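Local coordinates for protein inactive glucansucrase (Lactobacillus reuteri, PDB 5JBD) that belongs to glycoside hydrolase family 70 as an inactive glucansucrase, a large protein built round a TIM barrel and carrying a calcium ion, at residues 474-479 with 679-684; 466-471 with 651-656; 658-663 with 668-673; 672-677 with 689-694. All blocks are in the same frame, centred on the assembly; numbering follows the deposited sequence.

Contact 1. Residues 474-479 with 679-684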
loop_
_atom_site.group_PDB
_atom_site.type_symbol
_atom_site.label_atom_id
_atom_site.label_comp_id
_atom_site.label_asym_id
_atom_site.label_seq_id
_atom_site.Cartn_x
_atom_site.Cartn_y
_atom_site.Cartn_z
ATOM N N GLN A 474 12.951 -10.409 -14.686
ATOM C CA GLN A 474 11.859 -10.078 -15.600
ATOM C C GLN A 474 10.678 -11.047 -15.388
ATOM O O GLN A 474 10.854 -12.185 -14.914
ATOM C CB GLN A 474 12.343 -10.079 -17.056
ATOM C CG GLN A 474 13.264 -8.912 -17.386
ATOM C CD GLN A 474 12.562 -7.576 -17.341
ATOM O OE1 GLN A 474 11.572 -7.364 -18.036
ATOM N NE2 GLN A 474 13.081 -6.655 -16.537
ATOM N N TYR A 475 9.475 -10.565 -15.682
ATOM C CA TYR A 475 8.255 -11.221 -15.197
ATOM C C TYR A 475 8.120 -12.664 -15.670
ATOM O O TYR A 475 8.095 -12.936 -16.871
ATOM C CB TYR A 475 6.998 -10.406 -15.572
ATOM C CG TYR A 475 5.763 -10.822 -14.787
ATOM C CD1 TYR A 475 5.575 -10.404 -13.461
ATOM C CD2 TYR A 475 4.804 -11.641 -15.353
ATOM C CE1 TYR A 475 4.452 -10.785 -12.735
ATOM C CE2 TYR A 475 3.675 -12.038 -14.641
ATOM C CZ TYR A 475 3.496 -11.620 -13.331
ATOM O OH TYR A 475 2.357 -12.030 -12.647
ATOM N N MET A 476 8.051 -13.589 -14.711
ATOM C CA MET A 476 7.954 -15.031 -14.965
ATOM C C MET A 476 9.137 -15.665 -15.734
ATOM O O MET A 476 9.027 -16.812 -16.156
ATOM C CB MET A 476 6.608 -15.407 -15.635
ATOM C CG MET A 476 5.388 -15.219 -14.733
ATOM S SD MET A 476 3.803 -15.465 -15.557
ATOM C CE MET A 476 3.768 -17.247 -15.798
ATOM N N GLN A 477 10.273 -14.971 -15.858
ATOM C CA GLN A 477 11.463 -15.542 -16.543
ATOM C C GLN A 477 12.210 -16.620 -15.747
ATOM O O GLN A 477 12.823 -17.491 -16.358
ATOM C CB GLN A 477 12.485 -14.458 -16.927
ATOM C CG GLN A 477 12.001 -13.399 -17.907
ATOM C CD GLN A 477 11.157 -13.926 -19.050
ATOM O OE1 GLN A 477 11.662 -14.561 -19.982
ATOM N NE2 GLN A 477 9.850 -13.658 -18.983
ATOM N N GLU A 478 12.178 -16.552 -14.410
ATOM C CA GLU A 478 12.919 -17.491 -13.545
ATOM C C GLU A 478 11.993 -18.101 -12.497
ATOM O O GLU A 478 11.426 -17.378 -11.674
ATOM C CB GLU A 478 14.054 -16.769 -12.814
ATOM C CG GLU A 478 15.193 -16.300 -13.707
ATOM C CD GLU A 478 16.252 -15.488 -12.963
ATOM O OE1 GLU A 478 16.235 -15.415 -11.714
ATOM O OE2 GLU A 478 17.125 -14.908 -13.639
ATOM N N LYS A 479 11.857 -19.420 -12.517
ATOM C CA LYS A 479 11.115 -20.112 -11.473
ATOM C C LYS A 479 11.879 -20.082 -10.145
ATOM O O LYS A 479 13.118 -20.187 -10.110
ATOM C CB LYS A 479 10.841 -21.563 -11.868
ATOM C CG LYS A 479 9.911 -21.727 -13.053
ATOM C CD LYS A 479 9.868 -23.191 -13.455
ATOM C CE LYS A 479 8.854 -23.440 -14.555
ATOM N NZ LYS A 479 8.819 -24.893 -14.882
ATOM N N SER A 679 -3.516 -19.953 -19.822
ATOM C CA SER A 679 -3.862 -21.375 -19.656
ATOM C C SER A 679 -3.109 -22.035 -18.500
ATOM O O SER A 679 -3.657 -22.916 -17.844
ATOM C CB SER A 679 -3.591 -22.176 -20.943
ATOM O OG SER A 679 -4.500 -21.823 -21.966
ATOM N N LEU A 680 -1.866 -21.609 -18.266
ATOM C CA LEU A 680 -1.088 -22.077 -17.113
ATOM C C LEU A 680 -1.822 -21.804 -15.800
ATOM O O LEU A 680 -1.950 -22.700 -14.963
ATOM C CB LEU A 680 0.313 -21.434 -17.075
ATOM C CG LEU A 680 1.205 -21.808 -15.873
ATOM C CD1 LEU A 680 1.388 -23.326 -15.754
ATOM C CD2 LEU A 680 2.548 -21.108 -15.974
ATOM N N PHE A 681 -2.335 -20.583 -15.627
ATOM C CA PHE A 681 -2.994 -20.227 -14.351
ATOM C C PHE A 681 -4.231 -21.106 -14.108
ATOM O O PHE A 681 -4.486 -21.552 -12.979
ATOM C CB PHE A 681 -3.354 -18.735 -14.304
ATOM C CG PHE A 681 -2.178 -17.816 -14.531
ATOM C CD1 PHE A 681 -1.102 -17.815 -13.658
ATOM C CD2 PHE A 681 -2.147 -16.958 -15.619
ATOM C CE1 PHE A 681 -0.012 -16.983 -13.867
ATOM C CE2 PHE A 681 -1.066 -16.110 -15.832
ATOM C CZ PHE A 681 0.009 -16.126 -14.952
ATOM N N SER A 682 -4.997 -21.338 -15.179
ATOM C CA SER A 682 -6.111 -22.294 -15.159
ATOM C C SER A 682 -5.652 -23.716 -14.797
ATOM O O SER A 682 -6.258 -24.370 -13.940
ATOM C CB SER A 682 -6.807 -22.329 -16.522
ATOM O OG SER A 682 -7.892 -23.237 -16.489
ATOM N N ASP A 683 -4.576 -24.169 -15.439
ATOM C CA ASP A 683 -4.009 -25.511 -15.179
ATOM C C ASP A 683 -3.569 -25.696 -13.710
ATOM O O ASP A 683 -3.642 -26.800 -13.172
ATOM C CB ASP A 683 -2.819 -25.802 -16.122
ATOM C CG ASP A 683 -3.226 -25.921 -17.595
ATOM O OD1 ASP A 683 -4.444 -25.915 -17.896
ATOM O OD2 ASP A 683 -2.321 -25.972 -18.469
ATOM N N LEU A 684 -3.129 -24.608 -13.080
ATOM C CA LEU A 684 -2.770 -24.605 -11.661
ATOM C C LEU A 684 -3.964 -24.485 -10.701
ATOM O O LEU A 684 -3.773 -24.445 -9.472
ATOM C CB LEU A 684 -1.759 -23.487 -11.390
ATOM C CG LEU A 684 -0.404 -23.612 -12.108
ATOM C CD1 LEU A 684 0.491 -22.440 -11.743
ATOM C CD2 LEU A 684 0.297 -24.925 -11.775
#

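Contact 2. Residues 466-471 with 651-656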
loop_
_atom_site.group_PDB
_atom_site.type_symbol
_atom_site.label_atom_id
_atom_site.label_comp_id
_atom_site.label_asym_id
_atom_site.label_seq_id
_atom_site.Cartn_x
_atom_site.Cartn_y
_atom_site.Cartn_z
ATOM N N GLY A 466 5.857 -14.242 -5.952
ATOM C CA GLY A 466 7.265 -14.424 -5.561
ATOM C C GLY A 466 7.665 -15.760 -4.923
ATOM O O GLY A 466 8.855 -15.988 -4.663
ATOM N N ASP A 467 6.687 -16.621 -4.618
ATOM C CA ASP A 467 6.959 -17.980 -4.166
ATOM C C ASP A 467 7.007 -18.960 -5.335
ATOM O O ASP A 467 7.574 -20.050 -5.199
ATOM C CB ASP A 467 5.922 -18.428 -3.117
ATOM C CG ASP A 467 6.062 -17.679 -1.790
ATOM O OD1 ASP A 467 7.189 -17.251 -1.464
ATOM O OD2 ASP A 467 5.043 -17.525 -1.068
ATOM N N LEU A 468 6.463 -18.567 -6.495
ATOM C CA LEU A 468 6.596 -19.354 -7.736
ATOM C C LEU A 468 7.741 -18.883 -8.638
ATOM O O LEU A 468 8.310 -19.694 -9.357
ATOM C CB LEU A 468 5.292 -19.337 -8.538
ATOM C CG LEU A 468 4.035 -19.922 -7.874
ATOM C CD1 LEU A 468 2.882 -19.964 -8.870
ATOM C CD2 LEU A 468 4.292 -21.310 -7.323
ATOM N N TYR A 469 8.083 -17.595 -8.597
ATOM C CA TYR A 469 9.090 -17.017 -9.492
ATOM C C TYR A 469 10.055 -16.136 -8.709
ATOM O O TYR A 469 9.670 -15.544 -7.685
ATOM C CB TYR A 469 8.403 -16.200 -10.607
ATOM C CG TYR A 469 7.512 -17.068 -11.473
ATOM C CD1 TYR A 469 8.042 -17.787 -12.559
ATOM C CD2 TYR A 469 6.149 -17.215 -11.181
ATOM C CE1 TYR A 469 7.233 -18.620 -13.334
ATOM C CE2 TYR A 469 5.334 -18.038 -11.951
ATOM C CZ TYR A 469 5.863 -18.741 -13.015
ATOM O OH TYR A 469 5.050 -19.562 -13.770
ATOM N N ASN A 470 11.298 -16.044 -9.197
ATOM C CA ASN A 470 12.266 -15.086 -8.653
ATOM C C ASN A 470 11.798 -13.688 -9.010
ATOM O O ASN A 470 11.826 -13.280 -10.172
ATOM C CB ASN A 470 13.675 -15.349 -9.188
ATOM C CG ASN A 470 14.261 -16.654 -8.679
ATOM O OD1 ASN A 470 13.815 -17.210 -7.671
ATOM N ND2 ASN A 470 15.293 -17.144 -9.371
ATOM N N GLU A 471 11.338 -12.960 -7.997
ATOM C CA GLU A 471 10.464 -11.807 -8.209
ATOM C C GLU A 471 11.172 -10.527 -8.656
ATOM O O GLU A 471 10.493 -9.599 -9.091
ATOM C CB GLU A 471 9.608 -11.558 -6.962
ATOM C CG GLU A 471 10.353 -11.037 -5.736
ATOM C CD GLU A 471 9.575 -11.339 -4.449
ATOM O OE1 GLU A 471 9.639 -12.481 -3.973
ATOM O OE2 GLU A 471 8.883 -10.441 -3.937
ATOM N N MET A 651 -9.424 -20.205 -5.373
ATOM C CA MET A 651 -8.041 -19.932 -5.017
ATOM C C MET A 651 -7.582 -18.642 -5.701
ATOM O O MET A 651 -7.727 -18.485 -6.919
ATOM C CB MET A 651 -7.127 -21.094 -5.425
ATOM C CG MET A 651 -5.651 -20.815 -5.196
ATOM S SD MET A 651 -4.637 -22.301 -5.267
ATOM C CE MET A 651 -4.731 -22.647 -6.999
ATOM N N ILE A 652 -7.034 -17.741 -4.886
ATOM C CA ILE A 652 -6.547 -16.445 -5.307
ATOM C C ILE A 652 -5.047 -16.542 -5.659
ATOM O O ILE A 652 -4.319 -17.329 -5.059
ATOM C CB ILE A 652 -6.771 -15.384 -4.201
ATOM C CG1 ILE A 652 -8.278 -15.177 -3.984
ATOM C CG2 ILE A 652 -6.109 -14.050 -4.566
ATOM C CD1 ILE A 652 -8.627 -14.546 -2.654
ATOM N N TYR A 653 -4.615 -15.748 -6.648
ATOM C CA TYR A 653 -3.190 -15.599 -6.995
ATOM C C TYR A 653 -2.801 -14.122 -6.995
ATOM O O TYR A 653 -3.400 -13.333 -7.732
ATOM C CB TYR A 653 -2.935 -16.212 -8.363
ATOM C CG TYR A 653 -1.498 -16.162 -8.834
ATOM C CD1 TYR A 653 -0.498 -16.854 -8.156
ATOM C CD2 TYR A 653 -1.138 -15.451 -9.980
ATOM C CE1 TYR A 653 0.824 -16.840 -8.600
ATOM C CE2 TYR A 653 0.185 -15.411 -10.426
ATOM C CZ TYR A 653 1.162 -16.116 -9.746
ATOM O OH TYR A 653 2.465 -16.089 -10.191
ATOM N N GLU A 654 -1.850 -13.747 -6.133
ATOM C CA GLU A 654 -1.311 -12.389 -6.102
ATOM C C GLU A 654 -0.293 -12.298 -7.236
ATOM O O GLU A 654 0.708 -13.007 -7.212
ATOM C CB GLU A 654 -0.629 -12.039 -4.755
ATOM C CG GLU A 654 -0.068 -10.617 -4.764
ATOM C CD GLU A 654 0.435 -10.095 -3.428
ATOM O OE1 GLU A 654 0.639 -10.860 -2.481
ATOM O OE2 GLU A 654 0.639 -8.870 -3.340
ATOM N N ASP A 655 -0.542 -11.425 -8.204
ATOM C CA ASP A 655 0.230 -11.441 -9.467
ATOM C C ASP A 655 1.505 -10.596 -9.498
ATOM O O ASP A 655 2.154 -10.517 -10.541
ATOM C CB ASP A 655 -0.683 -11.076 -10.650
ATOM C CG ASP A 655 -0.743 -9.588 -10.947
ATOM O OD1 ASP A 655 -0.471 -8.741 -10.062
ATOM O OD2 ASP A 655 -1.084 -9.272 -12.115
ATOM N N PHE A 656 1.859 -9.947 -8.393
ATOM C CA PHE A 656 2.960 -8.989 -8.415
ATOM C C PHE A 656 3.804 -9.013 -7.157
ATOM O O PHE A 656 3.413 -9.596 -6.126
ATOM C CB PHE A 656 2.422 -7.571 -8.624
ATOM C CG PHE A 656 1.741 -6.969 -7.417
ATOM C CD1 PHE A 656 0.441 -7.320 -7.088
ATOM C CD2 PHE A 656 2.393 -6.019 -6.631
ATOM C CE1 PHE A 656 -0.194 -6.758 -5.983
ATOM C CE2 PHE A 656 1.768 -5.459 -5.525
ATOM C CZ PHE A 656 0.465 -5.824 -5.205
#

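Contact 3. Residues 658-663 with 668-673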
loop_
_atom_site.group_PDB
_atom_site.type_symbol
_atom_site.label_atom_id
_atom_site.label_comp_id
_atom_site.label_asym_id
_atom_site.label_seq_id
_atom_site.Cartn_x
_atom_site.Cartn_y
_atom_site.Cartn_z
ATOM N N LEU A 658 6.400 -5.918 -5.051
ATOM C CA LEU A 658 6.928 -4.556 -5.018
ATOM C C LEU A 658 8.296 -4.441 -5.718
ATOM O O LEU A 658 8.631 -3.377 -6.248
ATOM C CB LEU A 658 7.074 -4.064 -3.567
ATOM C CG LEU A 658 5.826 -4.007 -2.690
ATOM C CD1 LEU A 658 6.165 -3.468 -1.306
ATOM C CD2 LEU A 658 4.755 -3.130 -3.318
ATOM N N PHE A 659 9.066 -5.525 -5.722
ATOM C CA PHE A 659 10.439 -5.545 -6.252
ATOM C C PHE A 659 10.514 -6.054 -7.685
ATOM O O PHE A 659 11.594 -6.354 -8.202
ATOM C CB PHE A 659 11.313 -6.403 -5.343
ATOM C CG PHE A 659 11.300 -5.943 -3.920
ATOM C CD1 PHE A 659 12.122 -4.903 -3.505
ATOM C CD2 PHE A 659 10.441 -6.535 -2.992
ATOM C CE1 PHE A 659 12.104 -4.461 -2.192
ATOM C CE2 PHE A 659 10.418 -6.101 -1.673
ATOM C CZ PHE A 659 11.252 -5.063 -1.270
ATOM N N GLN A 660 9.358 -6.128 -8.327
ATOM C CA GLN A 660 9.258 -6.450 -9.729
ATOM C C GLN A 660 9.992 -5.338 -10.490
ATOM O O GLN A 660 9.805 -4.166 -10.179
ATOM C CB GLN A 660 7.779 -6.514 -10.112
ATOM C CG GLN A 660 7.478 -7.184 -11.431
ATOM C CD GLN A 660 5.994 -7.198 -11.732
ATOM O OE1 GLN A 660 5.151 -7.387 -10.840
ATOM N NE2 GLN A 660 5.663 -7.006 -12.995
ATOM N N PRO A 661 10.858 -5.702 -11.442
ATOM C CA PRO A 661 11.620 -4.677 -12.169
ATOM C C PRO A 661 10.794 -3.973 -13.252
ATOM O O PRO A 661 9.762 -4.489 -13.681
ATOM C CB PRO A 661 12.731 -5.492 -12.828
ATOM C CG PRO A 661 12.082 -6.792 -13.136
ATOM C CD PRO A 661 11.161 -7.055 -11.944
ATOM N N GLU A 662 11.268 -2.811 -13.701
ATOM C CA GLU A 662 10.712 -2.178 -14.894
ATOM C C GLU A 662 10.998 -3.113 -16.080
ATOM O O GLU A 662 12.069 -3.722 -16.136
ATOM C CB GLU A 662 11.328 -0.795 -15.112
ATOM C CG GLU A 662 10.943 0.238 -14.056
ATOM C CD GLU A 662 9.481 0.695 -14.120
ATOM O OE1 GLU A 662 8.806 0.505 -15.159
ATOM O OE2 GLU A 662 9.003 1.284 -13.125
ATOM N N PRO A 663 10.022 -3.289 -16.994
ATOM C CA PRO A 663 10.213 -4.244 -18.091
ATOM C C PRO A 663 11.237 -3.747 -19.114
ATOM O O PRO A 663 11.281 -2.555 -19.430
ATOM C CB PRO A 663 8.829 -4.342 -18.728
ATOM C CG PRO A 663 8.215 -3.018 -18.457
ATOM C CD PRO A 663 8.741 -2.571 -17.119
ATOM N N ASN A 668 8.014 -8.130 -22.496
ATOM C CA ASN A 668 8.217 -8.395 -21.059
ATOM C C ASN A 668 7.279 -7.618 -20.116
ATOM O O ASN A 668 7.379 -7.780 -18.896
ATOM C CB ASN A 668 9.684 -8.148 -20.657
ATOM C CG ASN A 668 10.623 -9.259 -21.111
ATOM O OD1 ASN A 668 10.197 -10.329 -21.535
ATOM N ND2 ASN A 668 11.918 -8.999 -21.023
ATOM N N HIS A 669 6.382 -6.788 -20.659
ATOM C CA HIS A 669 5.319 -6.188 -19.858
ATOM C C HIS A 669 4.555 -7.307 -19.165
ATOM O O HIS A 669 4.132 -8.259 -19.811
ATOM C CB HIS A 669 4.332 -5.400 -20.725
ATOM C CG HIS A 669 4.863 -4.096 -21.242
ATOM N ND1 HIS A 669 4.064 -3.185 -21.901
ATOM C CD2 HIS A 669 6.100 -3.548 -21.199
ATOM C CE1 HIS A 669 4.780 -2.126 -22.226
ATOM N NE2 HIS A 669 6.020 -2.321 -21.808
ATOM N N ALA A 670 4.373 -7.189 -17.860
ATOM C CA ALA A 670 3.647 -8.214 -17.109
ATOM C C ALA A 670 2.290 -8.526 -17.757
ATOM O O ALA A 670 1.907 -9.693 -17.848
ATOM C CB ALA A 670 3.469 -7.789 -15.653
ATOM N N TYR A 671 1.589 -7.497 -18.254
ATOM C CA TYR A 671 0.282 -7.725 -18.875
ATOM C C TYR A 671 0.383 -8.693 -20.047
ATOM O O TYR A 671 -0.429 -9.609 -20.161
ATOM C CB TYR A 671 -0.394 -6.408 -19.300
ATOM C CG TYR A 671 -0.814 -5.474 -18.157
ATOM C CD1 TYR A 671 -1.155 -5.961 -16.895
ATOM C CD2 TYR A 671 -0.845 -4.098 -18.346
ATOM C CE1 TYR A 671 -1.502 -5.107 -15.858
ATOM C CE2 TYR A 671 -1.208 -3.237 -17.324
ATOM C CZ TYR A 671 -1.553 -3.758 -16.072
ATOM O OH TYR A 671 -1.904 -2.922 -15.049
ATOM N N ASN A 672 1.408 -8.530 -20.880
ATOM C CA ASN A 672 1.585 -9.404 -22.043
ATOM C C ASN A 672 2.020 -10.814 -21.665
ATOM O O ASN A 672 1.535 -11.797 -22.240
ATOM C CB ASN A 672 2.549 -8.763 -23.052
ATOM C CG ASN A 672 2.000 -7.453 -23.616
ATOM O OD1 ASN A 672 0.778 -7.252 -23.666
ATOM N ND2 ASN A 672 2.882 -6.548 -24.001
ATOM N N VAL A 673 2.928 -10.909 -20.701
ATOM C CA VAL A 673 3.370 -12.213 -20.192
ATOM C C VAL A 673 2.187 -12.965 -19.567
ATOM O O VAL A 673 2.001 -14.155 -19.833
ATOM C CB VAL A 673 4.549 -12.074 -19.192
ATOM C CG1 VAL A 673 4.961 -13.439 -18.646
ATOM C CG2 VAL A 673 5.727 -11.371 -19.860
#

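Contact 4. Residues 672-677 with 689-694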
loop_
_atom_site.group_PDB
_atom_site.type_symbol
_atom_site.label_atom_id
_atom_site.label_comp_id
_atom_site.label_asym_id
_atom_site.label_seq_id
_atom_site.Cartn_x
_atom_site.Cartn_y
_atom_site.Cartn_z
ATOM N N ASN A 672 1.408 -8.530 -20.880
ATOM C CA ASN A 672 1.585 -9.404 -22.043
ATOM C C ASN A 672 2.020 -10.814 -21.665
ATOM O O ASN A 672 1.535 -11.797 -22.240
ATOM C CB ASN A 672 2.549 -8.763 -23.052
ATOM C CG ASN A 672 2.000 -7.453 -23.616
ATOM O OD1 ASN A 672 0.778 -7.252 -23.666
ATOM N ND2 ASN A 672 2.882 -6.548 -24.001
ATOM N N VAL A 673 2.928 -10.909 -20.701
ATOM C CA VAL A 673 3.370 -12.213 -20.192
ATOM C C VAL A 673 2.187 -12.965 -19.567
ATOM O O VAL A 673 2.001 -14.155 -19.833
ATOM C CB VAL A 673 4.549 -12.074 -19.192
ATOM C CG1 VAL A 673 4.961 -13.439 -18.646
ATOM C CG2 VAL A 673 5.727 -11.371 -19.860
ATOM N N ILE A 674 1.361 -12.268 -18.785
ATOM C CA ILE A 674 0.176 -12.890 -18.147
ATOM C C ILE A 674 -0.797 -13.444 -19.204
ATOM O O ILE A 674 -1.226 -14.602 -19.111
ATOM C CB ILE A 674 -0.530 -11.920 -17.165
ATOM C CG1 ILE A 674 0.358 -11.646 -15.949
ATOM C CG2 ILE A 674 -1.879 -12.469 -16.697
ATOM C CD1 ILE A 674 0.029 -10.386 -15.171
ATOM N N ALA A 675 -1.124 -12.621 -20.203
ATOM C CA ALA A 675 -2.012 -13.028 -21.309
ATOM C C ALA A 675 -1.509 -14.283 -22.013
ATOM O O ALA A 675 -2.267 -15.234 -22.213
ATOM C CB ALA A 675 -2.151 -11.897 -22.319
ATOM N N LYS A 676 -0.217 -14.289 -22.348
ATOM C CA LYS A 676 0.407 -15.441 -23.006
ATOM C C LYS A 676 0.308 -16.730 -22.157
ATOM O O LYS A 676 0.167 -17.830 -22.699
ATOM C CB LYS A 676 1.871 -15.116 -23.322
ATOM C CG LYS A 676 2.579 -16.114 -24.221
ATOM C CD LYS A 676 4.037 -15.706 -24.430
ATOM C CE LYS A 676 4.925 -16.874 -24.840
ATOM N NZ LYS A 676 5.028 -17.009 -26.319
ATOM N N ASN A 677 0.351 -16.580 -20.835
ATOM C CA ASN A 677 0.333 -17.715 -19.890
ATOM C C ASN A 677 -1.034 -18.015 -19.256
ATOM O O ASN A 677 -1.124 -18.752 -18.282
ATOM C CB ASN A 677 1.376 -17.459 -18.794
ATOM C CG ASN A 677 2.790 -17.643 -19.297
ATOM O OD1 ASN A 677 3.262 -18.766 -19.389
ATOM N ND2 ASN A 677 3.466 -16.548 -19.628
ATOM N N PHE A 689 -7.818 -14.004 -9.943
ATOM C CA PHE A 689 -6.515 -13.396 -10.274
ATOM C C PHE A 689 -6.471 -11.985 -9.705
ATOM O O PHE A 689 -7.190 -11.091 -10.181
ATOM C CB PHE A 689 -6.334 -13.412 -11.798
ATOM C CG PHE A 689 -4.894 -13.343 -12.265
ATOM C CD1 PHE A 689 -4.306 -12.128 -12.555
ATOM C CD2 PHE A 689 -4.147 -14.504 -12.450
ATOM C CE1 PHE A 689 -2.993 -12.058 -12.995
ATOM C CE2 PHE A 689 -2.829 -14.445 -12.901
ATOM C CZ PHE A 689 -2.255 -13.220 -13.170
ATOM N N TRP A 690 -5.648 -11.784 -8.675
ATOM C CA TRP A 690 -5.466 -10.484 -8.041
ATOM C C TRP A 690 -4.395 -9.722 -8.826
ATOM O O TRP A 690 -3.204 -10.094 -8.834
ATOM C CB TRP A 690 -5.126 -10.645 -6.549
ATOM C CG TRP A 690 -4.558 -9.478 -5.798
ATOM C CD1 TRP A 690 -4.560 -8.161 -6.161
ATOM C CD2 TRP A 690 -3.885 -9.536 -4.535
ATOM N NE1 TRP A 690 -3.932 -7.397 -5.210
ATOM C CE2 TRP A 690 -3.503 -8.212 -4.201
ATOM C CE3 TRP A 690 -3.566 -10.573 -3.653
ATOM C CZ2 TRP A 690 -2.801 -7.903 -3.024
ATOM C CZ3 TRP A 690 -2.879 -10.269 -2.482
ATOM C CH2 TRP A 690 -2.515 -8.944 -2.172
ATOM N N MET A 691 -4.831 -8.646 -9.475
ATOM C CA MET A 691 -3.946 -7.774 -10.251
ATOM C C MET A 691 -3.484 -6.582 -9.422
ATOM O O MET A 691 -4.248 -6.003 -8.645
ATOM C CB MET A 691 -4.637 -7.297 -11.526
ATOM C CG MET A 691 -5.092 -8.453 -12.400
ATOM S SD MET A 691 -5.198 -8.142 -14.173
ATOM C CE MET A 691 -3.449 -7.995 -14.521
ATOM N N ALA A 692 -2.220 -6.223 -9.617
ATOM C CA ALA A 692 -1.611 -5.083 -8.954
ATOM C C ALA A 692 -2.429 -3.815 -9.153
ATOM O O ALA A 692 -3.125 -3.686 -10.164
ATOM C CB ALA A 692 -0.196 -4.870 -9.486
ATOM N N PRO A 693 -2.338 -2.867 -8.204
ATOM C CA PRO A 693 -2.969 -1.577 -8.458
ATOM C C PRO A 693 -2.383 -0.988 -9.750
ATOM O O PRO A 693 -1.165 -0.832 -9.870
ATOM C CB PRO A 693 -2.562 -0.738 -7.234
ATOM C CG PRO A 693 -1.302 -1.374 -6.753
ATOM C CD PRO A 693 -1.533 -2.835 -6.969
ATOM N N ALA A 694 -3.255 -0.703 -10.714
ATOM C CA ALA A 694 -2.837 -0.471 -12.088
ATOM C C ALA A 694 -2.666 1.016 -12.425
ATOM O O ALA A 694 -2.340 1.354 -13.555
ATOM C CB ALA A 694 -3.842 -1.121 -13.023
#

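Contact 1. Residues 474-479 with 679-684
M476 reaches out to L680 and F681 and carries the contact from its side of the gap. Its CB points at helix 678-683. CG lies anti to the carbonyl carbon (chi1 -68°), and the chain runs straight on to SD. SD lies 3.9 Å from F681 CZ. The sulfur stands 5.2 Å from the centroid of the F681 ring and meets it obliquely, a Met-aromatic contact. A turn about the CG-SD bond (chi3 72°) sets CE aside from the extended chain. This methyl sits 4.0 Å from F681 CZ and meets L680 tip to tip, CE to CD2 at 4.1 Å. M476 is the third residue of a type II beta turn from Q474 to Q477. The turn lies in the barrel loop between helices 465-468 and 483-496, and its partner residues sit on the short helix 678-683. Y469 also touches the M476 side chain. Inside the turn, Q477 NE2 donates to Y475 O at 2.8 Å from above the carbonyl plane, with the acceptor close to the plane of the Q477 amide.

Contact 2. Residues 466-471 with 651-656
L468 is the first residue of 466-471 to touch Y653. Its CD1 methyl lies 3.8 Å from Y653 CE1 and 4.1 Å from Y653 OH, so it rests beside the hydroxyl end of the ring, at an oblique angle to it. Helix 483-496 packs on L468 as well, through I486 and T487. Y469 follows. Its ring presents an edge to Y653, with CE2 3.9 Å and CD2 4.0 Å from Y653 OH, and the hydroxyl oxygen lies near the plane of the Y469 ring. The two tyrosine side chains cross at about a right angle. Y653 belongs to strand 652-654, one of the eight parallel strands of the TIM barrel, next to strand 460-464, which leads into this segment. Y653 CG is anti to the backbone N (chi1 -179°), which carries the ring out to L468 and Y469. The end of 466-471 is held by E471, through a salt bridge to R395 and hydrogen bonds to Y464 and S657.

Contact 3. Residues 658-663 with 668-673
The backbones come nearest at P663 and N668, with CA atoms 5.5 Å apart. The carbonyl oxygen of N668 lies 3.7 Å from P663 CB, and the CB atoms of the two residues are 4.4 Å apart. The amide of N668 is tied to the short connection between the segments, with ND2 bonded to T664 OG1. H669 comes next, at the N-cap position of helix 670-676. Its imidazole comes up against P663 at a slant, with CD2 3.5 Å from P663 CG. The ND1 nitrogen is bonded to E729 OE1, which would fix the rotation of the ring. A670 starts the helix. Its CB takes the end of Q660, with NE2 3.5 Å away, a van der Waals contact. Q660 gets there as an extended chain, CG anti to the backbone N (chi1 -165°). The arrangement is a barrel loop folded back on the helix it leads into. Strand 652-654 precedes it, helix 727-739 supplies E729 and packs on Y671, and the loop 474-479 lies against it through Q474 and Y475.

Contact 4. Residues 672-677 with 689-694
I674 and M691 mark the closest approach of the two backbones, with CA atoms 10.3 Å apart. I674 lies on helix 670-676 and M691 on the parallel barrel strand 688-691, so side chains alone fill the gap. The helix ends at K676, and N677 is the first residue past it. There the V673 carbonyl oxygen takes two bonds from one residue: N677 N at 3.1 Å and N677 ND2 at 2.8 Å. They come from opposite faces of the carbonyl plane, and the ND2 bond is fairly straight (163°). Across the gap, I674 points at the strand and crosses the F689 side chain obliquely. Its CG2 lies 3.6 Å from F689 CZ and 3.9 Å from CE1. CD1 reaches on to M691, 4.3 Å from CE. CG of F689 is anti to the backbone N (chi1 -157°), which swings the ring out to the isoleucine. M691 CG sits at the edge of that ring, in its plane. F681 meets F689 edge-to-face, and L737 of helix 727-739 touches both I674 and F689. The contact is buried and apolar: it rests on shape and dispersion, while the N677 amide is held by V673 O.

From the N terminus, 466-471 opens contact 2 and 474-479 opens contact 1 soon after. Contact 2 closes first, on barrel strand 652-654. Contact 1 closes later, on helix 678-683, so the two cross. Contact 3 is a short loop between these closures: it follows contact 2 in series and lies wholly within the span of contact 1. Contact 4 starts on N672 and V673, which it shares with contact 3, and ends on strand 688-691, crossing contact 1. Strands 652-654 and 688-691 are parallel neighbours, joined by helices 670-676 and 678-683 as a beta-alpha-beta crossover; Y653 O and W690 N link them at 2.9 Å. Contacts 1 and 2 bind the loop after strand 460-464 to this unit.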